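Local coordinates for uncharacterized protein (Thermotoga maritima, PDB 1VMJ), which is of unknown function but binds a sodium ion, belongs to the YjbQ (UPF0047) family and is a putative thiamin phosphate synthase, at residues A[52-57]-A[110-115]; A[60-65]-A[129-134]; A[78-83]-A[104-109]; A[98-103]-A[135-140]. All blocks are in the same frame, centred on the assembly; numbering follows the deposited sequence. Where two conformers were deposited one is given.

After two strands and a helix, strand 49-55 is the first element to enter these contacts; interaction 1 joins its end to the start of strand 113-119, closing a long loop. Strand 60-65 follows and opens interaction 2, which is completed by strand 130-135 beyond the first loop, so the two contacts cross. Interaction 3 is nested inside both, laying the end of helix 69-82 against helix 101-110. Interaction 4 starts at the front of that second helix and ends in the loop 135-140, crossing all three others. Interactions 1 and 2 thus each pair two strands, one in each of the two antiparallel sheets, whereas 3 and 4 fix helix 101-110 to a helix and to the loop before strand 142-150.

Interaction 1: A[52-57]-A[110-115]; sequences LCNAMH and MGREVV. With SO4 (sulfate ion), chain C.
Cys53 and Val114 form a hydrogen-bonded antiparallel pair: Cys53 N donates to Val114 O and Val114 N to Cys53 O, each at 2.9 Å. Ala55 N extends the pairing to Arg112 O at 3.0 Å.

Among the polar side chains, the Asn54 amide stacks on the Arg112 guanidinium with planes 15° apart. Arg112 CG anti to the backbone N (chi1 169°) and an extended chain lay the guanidinium there. Asn54 ND2 lies 3.2 Å from Arg112 NH2, but both are donors; ND2 is turned instead to Ala55 O at 3.0 Å, and a water joins Asn54 OD1 to Arg112 NH2. Arg112 NH1 makes a salt bridge to Glu113 OE1 at 2.8 Å, and NE makes another to Glu129 of the second subunit.

Apolar contacts occupy both faces: Leu52 CD1 meets Val115 CG2 at 4.0 Å beside Asn54 and Glu113, while Cys53 CB rests on Val114 CG2.

Strand 49-55 lies between 113-119 and 142-150, and Val62 of strand 60-65 packs against Cys53 and Val114.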
loop_
_atom_site.group_PDB
_atom_site.type_symbol
_atom_site.label_atom_id
_atom_site.label_comp_id
_atom_site.label_asym_id
_atom_site.label_seq_id
_atom_site.Cartn_x
_atom_site.Cartn_y
_atom_site.Cartn_z
ATOM N N LEU A 52 -4.913 -4.447 10.865
ATOM C CA LEU A 52 -3.717 -4.457 10.049
ATOM C C LEU A 52 -3.236 -5.889 9.950
ATOM O O LEU A 52 -3.144 -6.586 10.934
ATOM C CB LEU A 52 -2.652 -3.626 10.749
ATOM C CG LEU A 52 -1.218 -3.717 10.228
ATOM C CD1 LEU A 52 -1.093 -3.108 8.865
ATOM C CD2 LEU A 52 -0.218 -3.094 11.151
ATOM N N CYS A 53 -2.886 -6.282 8.737
ATOM C CA CYS A 53 -2.225 -7.529 8.528
ATOM C C CYS A 53 -1.054 -7.302 7.587
ATOM O O CYS A 53 -1.249 -6.890 6.429
ATOM C CB CYS A 53 -3.199 -8.538 7.936
ATOM S SG CYS A 53 -2.463 -10.166 7.697
ATOM N N ASN A 54 0.151 -7.602 8.070
ATOM C CA ASN A 54 1.353 -7.332 7.307
ATOM C C ASN A 54 2.353 -8.461 7.355
ATOM O O ASN A 54 2.439 -9.185 8.325
ATOM C CB ASN A 54 1.995 -6.007 7.721
ATOM C CG ASN A 54 2.632 -6.050 9.109
ATOM O OD1 ASN A 54 1.994 -5.676 10.097
ATOM N ND2 ASN A 54 3.910 -6.475 9.196
ATOM N N ALA A 55 3.124 -8.574 6.265
ATOM C CA ALA A 55 4.282 -9.450 6.240
ATOM C C ALA A 55 5.338 -8.841 7.158
ATOM O O ALA A 55 5.660 -7.667 7.026
ATOM C CB ALA A 55 4.789 -9.567 4.846
ATOM N N MET A 56 5.888 -9.653 8.059
ATOM C CA MET A 56 6.945 -9.204 8.962
ATOM C C MET A 56 8.314 -9.367 8.332
ATOM O O MET A 56 9.310 -8.931 8.891
ATOM C CB MET A 56 6.887 -9.971 10.266
ATOM C CG MET A 56 5.572 -9.807 10.966
ATOM S SD MET A 56 5.542 -10.500 12.639
ATOM C CE MET A 56 6.294 -9.205 13.603
ATOM N N HIS A 57 8.350 -10.001 7.173
ATOM C CA HIS A 57 9.581 -10.203 6.400
ATOM C C HIS A 57 9.516 -9.357 5.159
ATOM O O HIS A 57 8.445 -9.081 4.623
ATOM C CB HIS A 57 9.745 -11.691 6.101
ATOM C CG HIS A 57 9.972 -12.487 7.337
ATOM N ND1 HIS A 57 11.219 -12.887 7.764
ATOM C CD2 HIS A 57 9.096 -12.890 8.282
ATOM C CE1 HIS A 57 11.089 -13.503 8.933
ATOM N NE2 HIS A 57 9.813 -13.516 9.265
ATOM N N MET A 110 3.356 -6.210 -4.809
ATOM C CA MET A 110 2.113 -6.734 -4.238
ATOM C C MET A 110 1.711 -5.981 -2.972
ATOM O O MET A 110 0.516 -5.926 -2.615
ATOM C CB MET A 110 2.230 -8.226 -3.949
ATOM C CG MET A 110 2.456 -9.120 -5.134
ATOM S SD MET A 110 1.292 -8.936 -6.461
ATOM C CE MET A 110 -0.192 -9.382 -5.631
ATOM N N GLY A 111 2.706 -5.424 -2.290
ATOM C CA GLY A 111 2.505 -4.687 -1.063
ATOM C C GLY A 111 2.865 -5.447 0.196
ATOM O O GLY A 111 2.799 -6.664 0.278
ATOM N N ARG A 112 3.181 -4.691 1.226
ATOM C CA ARG A 112 3.494 -5.243 2.524
ATOM C C ARG A 112 2.294 -5.650 3.373
ATOM O O ARG A 112 2.376 -6.589 4.143
ATOM C CB ARG A 112 4.316 -4.201 3.301
ATOM C CG ARG A 112 4.504 -4.526 4.780
ATOM C CD ARG A 112 5.303 -3.449 5.468
ATOM N NE ARG A 112 5.496 -3.692 6.877
ATOM C CZ ARG A 112 4.691 -3.245 7.827
ATOM N NH1 ARG A 112 3.615 -2.544 7.527
ATOM N NH2 ARG A 112 5.012 -3.447 9.096
ATOM N N GLU A 113 1.214 -4.876 3.274
ATOM C CA GLU A 113 0.158 -4.901 4.272
ATOM C C GLU A 113 -1.205 -4.670 3.634
ATOM O O GLU A 113 -1.312 -4.159 2.516
ATOM C CB GLU A 113 0.423 -3.869 5.375
ATOM C CG GLU A 113 0.104 -2.453 4.929
ATOM C CD GLU A 113 1.149 -1.328 5.173
ATOM O OE1 GLU A 113 2.383 -1.521 5.272
ATOM O OE2 GLU A 113 0.681 -0.165 5.207
ATOM N N VAL A 114 -2.228 -5.098 4.355
ATOM C CA VAL A 114 -3.590 -4.633 4.139
ATOM C C VAL A 114 -4.094 -4.053 5.442
ATOM O O VAL A 114 -3.690 -4.489 6.541
ATOM C CB VAL A 114 -4.540 -5.759 3.655
ATOM C CG1 VAL A 114 -4.026 -6.296 2.315
ATOM C CG2 VAL A 114 -4.656 -6.882 4.676
ATOM N N VAL A 115 -4.993 -3.080 5.311
ATOM C CA VAL A 115 -5.733 -2.561 6.434
ATOM C C VAL A 115 -7.204 -2.740 6.093
ATOM O O VAL A 115 -7.646 -2.362 5.006
ATOM C CB VAL A 115 -5.413 -1.081 6.706
ATOM C CG1 VAL A 115 -6.240 -0.572 7.875
ATOM C CG2 VAL A 115 -3.917 -0.915 6.977
HETATM S S SO4 C . 13.549 -11.366 5.481
HETATM O O1 SO4 C . 13.745 -12.493 6.372
HETATM O O2 SO4 C . 14.810 -10.789 5.056
HETATM O O3 SO4 C . 12.808 -10.293 6.175
HETATM O O4 SO4 C . 12.777 -11.852 4.374
HETATM O O HOH W 1 3.401 -3.888 11.766
HETATM O O HOH W 2 7.715 -6.024 6.071
#

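Interaction 2: A[60-65]-A[129-134]; sequences ASVFIN and EQVFYG
Phe132 CB sits over one face of the Phe63 ring, 3.8 Å from its centroid, in a CH-pi contact. The two rings are nearly parallel, planes at 19°, yet slid apart, barely overlapping. Phe63 CG stands between its backbone N and carbonyl carbon (chi1 66°), which brings Phe63 CE1, at the ring edge, 4.0 Å from Gly134 CA. An alanine in place of Phe63 is likely to open a gap beside Phe132 CB and Gly134 and leave the Phe132 ring freer to shift.

On the other face, Val62 CG1 touches Val131 CG1 and Ile64 CG1 touches Val131 CG2, both at 3.8 Å. Tyr133 brings OH within 3.3 Å of Ala60 CB; the hydroxyl is hydrogen-bonded to Glu135, and the ring stacks with Phe22.

Paired backbone bonds set the spacing, among them Phe132 N to Phe63 O at 2.8 Å. Ser61-Gly134, Phe63-Phe132 and Asn65-Gln130 are the hydrogen-bonded pairs of a regular antiparallel sheet, in which strand 130-135 runs between 60-65 and 29-32.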
loop_
_atom_site.group_PDB
_atom_site.type_symbol
_atom_site.label_atom_id
_atom_site.label_comp_id
_atom_site.label_asym_id
_atom_site.label_seq_id
_atom_site.Cartn_x
_atom_site.Cartn_y
_atom_site.Cartn_z
ATOM N N ALA A 60 8.218 -10.806 1.423
ATOM C CA ALA A 60 6.893 -11.367 1.321
ATOM C C ALA A 60 5.849 -10.278 1.467
ATOM O O ALA A 60 6.131 -9.140 1.850
ATOM C CB ALA A 60 6.711 -12.428 2.364
ATOM N N SER A 61 4.622 -10.625 1.095
ATOM C CA SER A 61 3.508 -9.676 1.020
ATOM C C SER A 61 2.282 -10.171 1.723
ATOM O O SER A 61 2.084 -11.367 1.851
ATOM C CB SER A 61 3.104 -9.453 -0.446
ATOM O OG SER A 61 4.138 -8.806 -1.156
ATOM N N VAL A 62 1.433 -9.230 2.128
ATOM C CA VAL A 62 0.024 -9.505 2.404
ATOM C C VAL A 62 -0.806 -8.583 1.507
ATOM O O VAL A 62 -0.552 -7.392 1.421
ATOM C CB VAL A 62 -0.336 -9.306 3.855
ATOM C CG1 VAL A 62 -1.820 -9.471 4.065
ATOM C CG2 VAL A 62 0.418 -10.295 4.729
ATOM N N PHE A 63 -1.744 -9.156 0.766
ATOM C CA PHE A 63 -2.528 -8.414 -0.219
ATOM C C PHE A 63 -3.891 -9.051 -0.323
ATOM O O PHE A 63 -4.127 -10.159 0.184
ATOM C CB PHE A 63 -1.832 -8.368 -1.586
ATOM C CG PHE A 63 -1.725 -9.730 -2.266
ATOM C CD1 PHE A 63 -0.684 -10.603 -1.989
ATOM C CD2 PHE A 63 -2.685 -10.136 -3.167
ATOM C CE1 PHE A 63 -0.622 -11.872 -2.579
ATOM C CE2 PHE A 63 -2.600 -11.361 -3.792
ATOM C CZ PHE A 63 -1.574 -12.237 -3.483
ATOM N N ILE A 64 -4.793 -8.298 -0.945
ATOM C CA ILE A 64 -6.149 -8.748 -1.205
ATOM C C ILE A 64 -6.389 -8.853 -2.702
ATOM O O ILE A 64 -6.162 -7.894 -3.449
ATOM C CB ILE A 64 -7.200 -7.829 -0.563
ATOM C CG1 ILE A 64 -7.247 -8.109 0.950
ATOM C CG2 ILE A 64 -8.576 -8.064 -1.150
ATOM C CD1 ILE A 64 -7.895 -7.069 1.790
ATOM N N ASN A 65 -6.872 -10.014 -3.145
ATOM C CA ASN A 65 -7.308 -10.147 -4.523
ATOM C C ASN A 65 -8.143 -11.407 -4.678
ATOM O O ASN A 65 -8.669 -11.883 -3.712
ATOM C CB ASN A 65 -6.117 -10.047 -5.499
ATOM C CG ASN A 65 -6.513 -9.308 -6.776
ATOM O OD1 ASN A 65 -7.260 -9.859 -7.590
ATOM N ND2 ASN A 65 -6.145 -8.024 -6.882
ATOM N N GLU A 129 -13.269 -10.112 -2.208
ATOM C CA GLU A 129 -12.033 -9.860 -1.481
ATOM C C GLU A 129 -11.602 -11.067 -0.674
ATOM O O GLU A 129 -12.343 -11.556 0.177
ATOM C CB GLU A 129 -12.156 -8.661 -0.547
ATOM C CG GLU A 129 -12.341 -7.336 -1.242
ATOM C CD GLU A 129 -12.170 -6.167 -0.296
ATOM O OE1 GLU A 129 -13.157 -5.803 0.371
ATOM O OE2 GLU A 129 -11.045 -5.628 -0.186
ATOM N N GLN A 130 -10.394 -11.538 -0.958
ATOM C CA GLN A 130 -9.757 -12.562 -0.150
ATOM C C GLN A 130 -8.353 -12.114 0.195
ATOM O O GLN A 130 -7.685 -11.485 -0.612
ATOM C CB GLN A 130 -9.704 -13.884 -0.902
ATOM C CG GLN A 130 -11.051 -14.541 -1.169
ATOM C CD GLN A 130 -11.655 -15.194 0.047
ATOM O OE1 GLN A 130 -11.165 -16.204 0.525
ATOM N NE2 GLN A 130 -12.688 -14.582 0.585
ATOM N N VAL A 131 -7.903 -12.441 1.399
ATOM C CA VAL A 131 -6.594 -12.008 1.872
ATOM C C VAL A 131 -5.594 -13.148 1.685
ATOM O O VAL A 131 -5.851 -14.299 2.023
ATOM C CB VAL A 131 -6.616 -11.642 3.366
ATOM C CG1 VAL A 131 -5.293 -10.967 3.755
ATOM C CG2 VAL A 131 -7.790 -10.722 3.706
ATOM N N PHE A 132 -4.448 -12.777 1.115
ATOM C CA PHE A 132 -3.348 -13.689 0.805
ATOM C C PHE A 132 -2.049 -13.307 1.456
ATOM O O PHE A 132 -1.706 -12.114 1.577
ATOM C CB PHE A 132 -3.121 -13.735 -0.712
ATOM C CG PHE A 132 -4.216 -14.424 -1.426
ATOM C CD1 PHE A 132 -5.327 -13.715 -1.888
ATOM C CD2 PHE A 132 -4.189 -15.790 -1.580
ATOM C CE1 PHE A 132 -6.376 -14.369 -2.505
ATOM C CE2 PHE A 132 -5.260 -16.444 -2.186
ATOM C CZ PHE A 132 -6.344 -15.708 -2.636
ATOM N N TYR A 133 -1.325 -14.348 1.850
ATOM C CA TYR A 133 0.101 -14.262 2.101
ATOM C C TYR A 133 0.772 -14.585 0.785
ATOM O O TYR A 133 0.525 -15.637 0.188
ATOM C CB TYR A 133 0.546 -15.274 3.173
ATOM C CG TYR A 133 2.022 -15.223 3.477
ATOM C CD1 TYR A 133 2.617 -14.038 3.876
ATOM C CD2 TYR A 133 2.831 -16.353 3.324
ATOM C CE1 TYR A 133 3.974 -13.978 4.155
ATOM C CE2 TYR A 133 4.195 -16.308 3.617
ATOM C CZ TYR A 133 4.751 -15.105 4.015
ATOM O OH TYR A 133 6.083 -15.029 4.278
ATOM N N GLY A 134 1.610 -13.663 0.324
ATOM C CA GLY A 134 2.392 -13.835 -0.876
ATOM C C GLY A 134 3.832 -14.081 -0.511
ATOM O O GLY A 134 4.571 -13.154 -0.134
#

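Interaction 3: A[78-83]-A[104-109]; sequences WLEKLA and HLKRTI. With NA (sodium ion), chain B.
Lys106 NZ is gripped by two acceptors at the end of helix 69-82, Ala83 O just past it at 2.7 Å and Glu80 OE2 within it at 2.8 Å, the second as a salt bridge using the anti lone pair of the carboxylate. Asp102 adds a further salt bridge. The lysine chain runs extended past Leu79 CB and bends only at its last torsion (chi4 68°), which turns NZ to the Ala83 carbonyl.

This is a helix-helix packing contact: the axes of segments 78-82 and 104-109 approach to 9.8 Å at 120°, and the backbones come nearest at Ala83 and Lys106; Ala83 CB lies 3.7 Å from Leu105 CB.

Farther along, Ile109 carries the apolar part: its CG2 branch reaches Trp78 CZ3 at 3.6 Å and Leu79 CD2 at 3.7 Å, while CD1 meets Leu82 CD1. Trp78 NE1 bonds to Leu82 O of the third subunit. At the N-terminal end of 104-109, His104 NE2 binds the sodium ion at 2.1 Å together with His93 and Asn100.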
loop_
_atom_site.group_PDB
_atom_site.type_symbol
_atom_site.label_atom_id
_atom_site.label_comp_id
_atom_site.label_asym_id
_atom_site.label_seq_id
_atom_site.Cartn_x
_atom_site.Cartn_y
_atom_site.Cartn_z
ATOM N N TRP A 78 3.493 -12.296 -14.278
ATOM C CA TRP A 78 3.654 -10.834 -14.286
ATOM C C TRP A 78 4.763 -10.354 -13.378
ATOM O O TRP A 78 5.561 -9.517 -13.761
ATOM C CB TRP A 78 2.335 -10.242 -13.853
ATOM C CG TRP A 78 2.223 -8.789 -13.841
ATOM C CD1 TRP A 78 2.328 -7.958 -14.911
ATOM C CD2 TRP A 78 1.875 -7.970 -12.727
ATOM N NE1 TRP A 78 2.075 -6.654 -14.526
ATOM C CE2 TRP A 78 1.792 -6.646 -13.192
ATOM C CE3 TRP A 78 1.618 -8.225 -11.369
ATOM C CZ2 TRP A 78 1.470 -5.584 -12.353
ATOM C CZ3 TRP A 78 1.293 -7.149 -10.532
ATOM C CH2 TRP A 78 1.228 -5.856 -11.028
ATOM N N LEU A 79 4.847 -10.926 -12.193
ATOM C CA LEU A 79 5.876 -10.550 -11.262
ATOM C C LEU A 79 7.237 -10.977 -11.750
ATOM O O LEU A 79 8.231 -10.303 -11.476
ATOM C CB LEU A 79 5.608 -11.154 -9.880
ATOM C CG LEU A 79 4.407 -10.582 -9.126
ATOM C CD1 LEU A 79 3.982 -11.460 -7.940
ATOM C CD2 LEU A 79 4.738 -9.155 -8.659
ATOM N N GLU A 80 7.307 -12.106 -12.449
ATOM C CA GLU A 80 8.565 -12.526 -13.049
ATOM C C GLU A 80 8.997 -11.593 -14.178
ATOM O O GLU A 80 10.197 -11.407 -14.429
ATOM C CB GLU A 80 8.513 -13.971 -13.537
ATOM C CG GLU A 80 8.951 -14.981 -12.495
ATOM C CD GLU A 80 10.447 -14.978 -12.296
ATOM O OE1 GLU A 80 11.169 -15.663 -13.058
ATOM O OE2 GLU A 80 10.926 -14.280 -11.374
ATOM N N LYS A 81 8.040 -11.025 -14.892
ATOM C CA LYS A 81 8.322 -10.029 -15.909
ATOM C C LYS A 81 8.808 -8.731 -15.293
ATOM O O LYS A 81 9.770 -8.150 -15.759
ATOM C CB LYS A 81 7.094 -9.803 -16.780
ATOM C CG LYS A 81 7.314 -8.762 -17.864
ATOM C CD LYS A 81 6.216 -8.779 -18.926
ATOM N N LEU A 82 8.153 -8.266 -14.246
ATOM C CA LEU A 82 8.517 -6.989 -13.651
ATOM C C LEU A 82 9.765 -7.041 -12.800
ATOM O O LEU A 82 10.487 -6.038 -12.708
ATOM C CB LEU A 82 7.378 -6.481 -12.787
ATOM C CG LEU A 82 6.055 -6.151 -13.449
ATOM C CD1 LEU A 82 5.108 -5.605 -12.420
ATOM C CD2 LEU A 82 6.268 -5.186 -14.573
ATOM N N ALA A 83 10.011 -8.193 -12.163
ATOM C CA ALA A 83 11.109 -8.348 -11.209
ATOM C C ALA A 83 11.668 -9.763 -11.265
ATOM O O ALA A 83 11.461 -10.559 -10.362
ATOM C CB ALA A 83 10.598 -8.017 -9.816
ATOM N N HIS A 104 12.437 -9.067 -2.796
ATOM C CA HIS A 104 12.230 -7.744 -2.197
ATOM C C HIS A 104 11.465 -6.860 -3.171
ATOM O O HIS A 104 10.618 -6.058 -2.771
ATOM C CB HIS A 104 13.555 -7.077 -1.897
ATOM C CG HIS A 104 14.391 -7.798 -0.895
ATOM N ND1 HIS A 104 14.401 -7.472 0.445
ATOM C CD2 HIS A 104 15.285 -8.802 -1.044
ATOM C CE1 HIS A 104 15.247 -8.261 1.078
ATOM N NE2 HIS A 104 15.797 -9.074 0.202
ATOM N N LEU A 105 11.772 -7.009 -4.456
ATOM C CA LEU A 105 11.076 -6.274 -5.526
ATOM C C LEU A 105 9.638 -6.763 -5.752
ATOM O O LEU A 105 8.718 -5.956 -5.815
ATOM C CB LEU A 105 11.895 -6.314 -6.846
ATOM C CG LEU A 105 13.346 -5.868 -6.721
ATOM C CD1 LEU A 105 14.001 -5.895 -8.087
ATOM C CD2 LEU A 105 13.522 -4.544 -6.054
ATOM N N LYS A 106 9.455 -8.072 -5.856
ATOM C CA LYS A 106 8.133 -8.657 -6.034
ATOM C C LYS A 106 7.197 -8.242 -4.897
ATOM O O LYS A 106 6.042 -7.887 -5.118
ATOM C CB LYS A 106 8.219 -10.187 -6.144
ATOM C CG LYS A 106 8.797 -10.734 -7.421
ATOM C CD LYS A 106 8.698 -12.254 -7.420
ATOM C CE LYS A 106 9.001 -12.871 -8.781
ATOM N NZ LYS A 106 10.410 -12.697 -9.142
ATOM N N ARG A 107 7.697 -8.280 -3.659
ATOM C CA ARG A 107 6.835 -7.927 -2.521
ATOM C C ARG A 107 6.443 -6.471 -2.613
ATOM O O ARG A 107 5.336 -6.112 -2.197
ATOM C CB ARG A 107 7.488 -8.284 -1.175
ATOM C CG ARG A 107 8.132 -7.148 -0.363
ATOM C CD ARG A 107 7.144 -6.238 0.307
ATOM N NE ARG A 107 7.724 -5.398 1.358
ATOM C CZ ARG A 107 7.782 -5.723 2.634
ATOM N NH1 ARG A 107 7.302 -6.870 3.080
ATOM N NH2 ARG A 107 8.312 -4.882 3.504
ATOM N N THR A 108 7.340 -5.633 -3.132
ATOM C CA THR A 108 7.047 -4.226 -3.284
ATOM C C THR A 108 5.850 -4.022 -4.211
ATOM O O THR A 108 4.968 -3.217 -3.910
ATOM C CB THR A 108 8.294 -3.482 -3.752
ATOM O OG1 THR A 108 9.335 -3.654 -2.788
ATOM C CG2 THR A 108 8.007 -2.001 -3.939
ATOM N N ILE A 109 5.798 -4.755 -5.314
ATOM C CA ILE A 109 4.642 -4.675 -6.199
ATOM C C ILE A 109 3.351 -5.079 -5.497
ATOM O O ILE A 109 2.348 -4.374 -5.593
ATOM C CB ILE A 109 4.850 -5.552 -7.434
ATOM C CG1 ILE A 109 6.039 -5.034 -8.251
ATOM C CG2 ILE A 109 3.598 -5.625 -8.295
ATOM C CD1 ILE A 109 5.857 -3.654 -8.818
HETATM NA NA NA B . 17.456 -10.044 1.077
HETATM O O HOH W 3 18.961 -11.238 1.815
HETATM O O HOH W 4 17.666 -8.748 2.897
HETATM O O HOH W 5 16.287 -11.067 2.622
#

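Interaction 4: A[98-103]-A[135-140]; sequences EDNADA and EFDGMR. With NA (sodium ion), chain B; SO4 (sulfate ion), chain C.
Helix 101-110 begins just after Asn100, and its first turn faces an irregular loop, with Ala103 and Phe136 the closest pair at 4.9 Å between CA atoms. Ala103 CB packs on Phe136 CB at 3.6 Å and also touches Asp137 CB.

The polar centre is Asp137 OD2, which accepts from Asn100 ND2 at 3.0 Å and from Arg140 NH2 at 2.9 Å, the latter as a salt bridge. The two donors reach it from opposite faces of the carboxylate plane. Asp137 CG, anti to the backbone N (chi1 -180°), carries the carboxylate to Asn100. The two flat groups stand 88° apart; the oxygen lies in the amide plane but is met from above the carboxylate plane. With ND2 engaged, Asn100 OD1 is turned to the sodium ion at 2.5 Å, so Asp137 is a second-shell partner of the metal site formed with His93 and His104. Arg140 meets a sulfate, probably from the crystallisation liquor, through NH1 to O1 at 2.9 Å and NH2 to O4 at 3.0 Å.

With an alanine at Asp137, both Asn100 ND2 and Arg140 NH2 would lose their shared acceptor, and the amide would probably be freer to turn away from the sodium.

The loop joins strand 130-135 to strand 142-150, and the Phe136 ring packs on helix 101-110, touching Lys106, Arg107 and Met110.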
loop_
_atom_site.group_PDB
_atom_site.type_symbol
_atom_site.label_atom_id
_atom_site.label_comp_id
_atom_site.label_asym_id
_atom_site.label_seq_id
_atom_site.Cartn_x
_atom_site.Cartn_y
_atom_site.Cartn_z
ATOM N N GLU A 98 23.544 -14.135 -1.245
ATOM C CA GLU A 98 22.084 -14.189 -1.189
ATOM C C GLU A 98 21.584 -14.330 -2.608
ATOM O O GLU A 98 22.307 -14.011 -3.536
ATOM C CB GLU A 98 21.503 -12.914 -0.564
ATOM C CG GLU A 98 21.862 -12.767 0.898
ATOM C CD GLU A 98 21.236 -13.864 1.736
ATOM O OE1 GLU A 98 19.983 -13.908 1.818
ATOM O OE2 GLU A 98 21.994 -14.681 2.309
ATOM N N ASP A 99 20.355 -14.831 -2.776
ATOM C CA ASP A 99 19.768 -14.910 -4.104
ATOM C C ASP A 99 18.360 -14.367 -4.132
ATOM O O ASP A 99 17.635 -14.563 -5.105
ATOM C CB ASP A 99 19.822 -16.347 -4.647
ATOM C CG ASP A 99 18.888 -17.310 -3.925
ATOM O OD1 ASP A 99 17.924 -16.889 -3.264
ATOM O OD2 ASP A 99 19.101 -18.542 -4.080
ATOM N N ASN A 100 17.985 -13.632 -3.091
ATOM C CA ASN A 100 16.595 -13.210 -2.956
ATOM C C ASN A 100 16.299 -11.758 -3.306
ATOM O O ASN A 100 15.205 -11.293 -3.028
ATOM C CB ASN A 100 16.077 -13.543 -1.549
ATOM C CG ASN A 100 16.726 -12.698 -0.451
ATOM O OD1 ASN A 100 17.490 -11.768 -0.712
ATOM N ND2 ASN A 100 16.361 -12.989 0.792
ATOM N N ALA A 101 17.198 -11.063 -4.007
ATOM C CA ALA A 101 16.923 -9.672 -4.391
ATOM C C ALA A 101 15.551 -9.501 -5.051
ATOM O O ALA A 101 14.783 -8.600 -4.692
ATOM C CB ALA A 101 18.035 -9.136 -5.272
ATOM N N ASP A 102 15.209 -10.406 -5.962
ATOM C CA ASP A 102 13.943 -10.323 -6.683
ATOM C C ASP A 102 12.739 -10.352 -5.759
ATOM O O ASP A 102 11.710 -9.739 -6.061
ATOM C CB ASP A 102 13.785 -11.444 -7.695
ATOM C CG ASP A 102 13.478 -12.795 -7.042
ATOM O OD1 ASP A 102 14.352 -13.367 -6.341
ATOM O OD2 ASP A 102 12.314 -13.244 -7.184
ATOM N N ALA A 103 12.858 -11.070 -4.640
ATOM C CA ALA A 103 11.741 -11.216 -3.715
ATOM C C ALA A 103 11.416 -9.884 -3.033
ATOM O O ALA A 103 10.254 -9.600 -2.738
ATOM C CB ALA A 103 12.018 -12.296 -2.682
ATOM N N GLU A 135 4.240 -15.331 -0.573
ATOM C CA GLU A 135 5.603 -15.705 -0.272
ATOM C C GLU A 135 6.470 -15.605 -1.518
ATOM O O GLU A 135 6.149 -16.228 -2.517
ATOM C CB GLU A 135 5.637 -17.158 0.244
ATOM C CG GLU A 135 7.030 -17.636 0.633
ATOM C CD GLU A 135 7.621 -16.776 1.714
ATOM O OE1 GLU A 135 7.324 -17.033 2.911
ATOM O OE2 GLU A 135 8.361 -15.838 1.358
ATOM N N PHE A 136 7.561 -14.834 -1.461
ATOM C CA PHE A 136 8.489 -14.739 -2.581
ATOM C C PHE A 136 9.881 -15.299 -2.300
ATOM O O PHE A 136 10.713 -15.350 -3.192
ATOM C CB PHE A 136 8.536 -13.297 -3.097
ATOM C CG PHE A 136 7.181 -12.791 -3.492
ATOM C CD1 PHE A 136 6.489 -13.424 -4.499
ATOM C CD2 PHE A 136 6.567 -11.744 -2.830
ATOM C CE1 PHE A 136 5.221 -13.010 -4.854
ATOM C CE2 PHE A 136 5.307 -11.333 -3.190
ATOM C CZ PHE A 136 4.642 -11.989 -4.208
ATOM N N ASP A 137 10.133 -15.681 -1.046
ATOM C CA ASP A 137 11.409 -16.309 -0.673
ATOM C C ASP A 137 11.186 -17.249 0.515
ATOM O O ASP A 137 11.630 -17.001 1.640
ATOM C CB ASP A 137 12.470 -15.245 -0.356
ATOM C CG ASP A 137 13.821 -15.859 0.033
ATOM O OD1 ASP A 137 14.186 -16.917 -0.554
ATOM O OD2 ASP A 137 14.498 -15.304 0.939
ATOM N N GLY A 138 10.479 -18.327 0.219
ATOM C CA GLY A 138 9.981 -19.242 1.244
ATOM C C GLY A 138 10.914 -20.384 1.595
ATOM O O GLY A 138 12.120 -20.238 1.534
ATOM N N MET A 139 10.332 -21.513 1.998
ATOM C CA MET A 139 11.099 -22.668 2.487
ATOM C C MET A 139 11.877 -22.353 3.757
ATOM O O MET A 139 12.919 -22.951 4.024
ATOM C CB MET A 139 12.024 -23.236 1.404
ATOM C CG MET A 139 11.273 -23.529 0.142
ATOM S SD MET A 139 12.264 -24.254 -1.186
ATOM C CE MET A 139 13.516 -23.032 -1.448
ATOM N N ARG A 140 11.347 -21.430 4.555
ATOM C CA ARG A 140 11.897 -21.104 5.864
ATOM C C ARG A 140 10.757 -20.472 6.644
ATOM O O ARG A 140 9.818 -19.961 6.039
ATOM C CB ARG A 140 13.080 -20.159 5.743
ATOM C CG ARG A 140 12.786 -18.852 5.040
ATOM C CD ARG A 140 14.056 -18.032 4.894
ATOM N NE ARG A 140 13.911 -16.856 4.040
ATOM C CZ ARG A 140 13.714 -15.616 4.468
ATOM N NH1 ARG A 140 13.623 -15.347 5.759
ATOM N NH2 ARG A 140 13.593 -14.632 3.597
HETATM NA NA NA B . 17.456 -10.044 1.077
HETATM S S SO4 C . 13.549 -11.366 5.481
HETATM O O1 SO4 C . 13.745 -12.493 6.372
HETATM O O2 SO4 C . 14.810 -10.789 5.056
HETATM O O3 SO4 C . 12.808 -10.293 6.175
HETATM O O4 SO4 C . 12.777 -11.852 4.374
HETATM O O HOH W 3 18.961 -11.238 1.815
HETATM O O HOH W 6 16.858 -17.418 -1.028
HETATM O O HOH W 5 16.287 -11.067 2.622
HETATM O O HOH W 7 11.322 -15.250 -5.838
HETATM O O HOH W 4 17.666 -8.748 2.897
#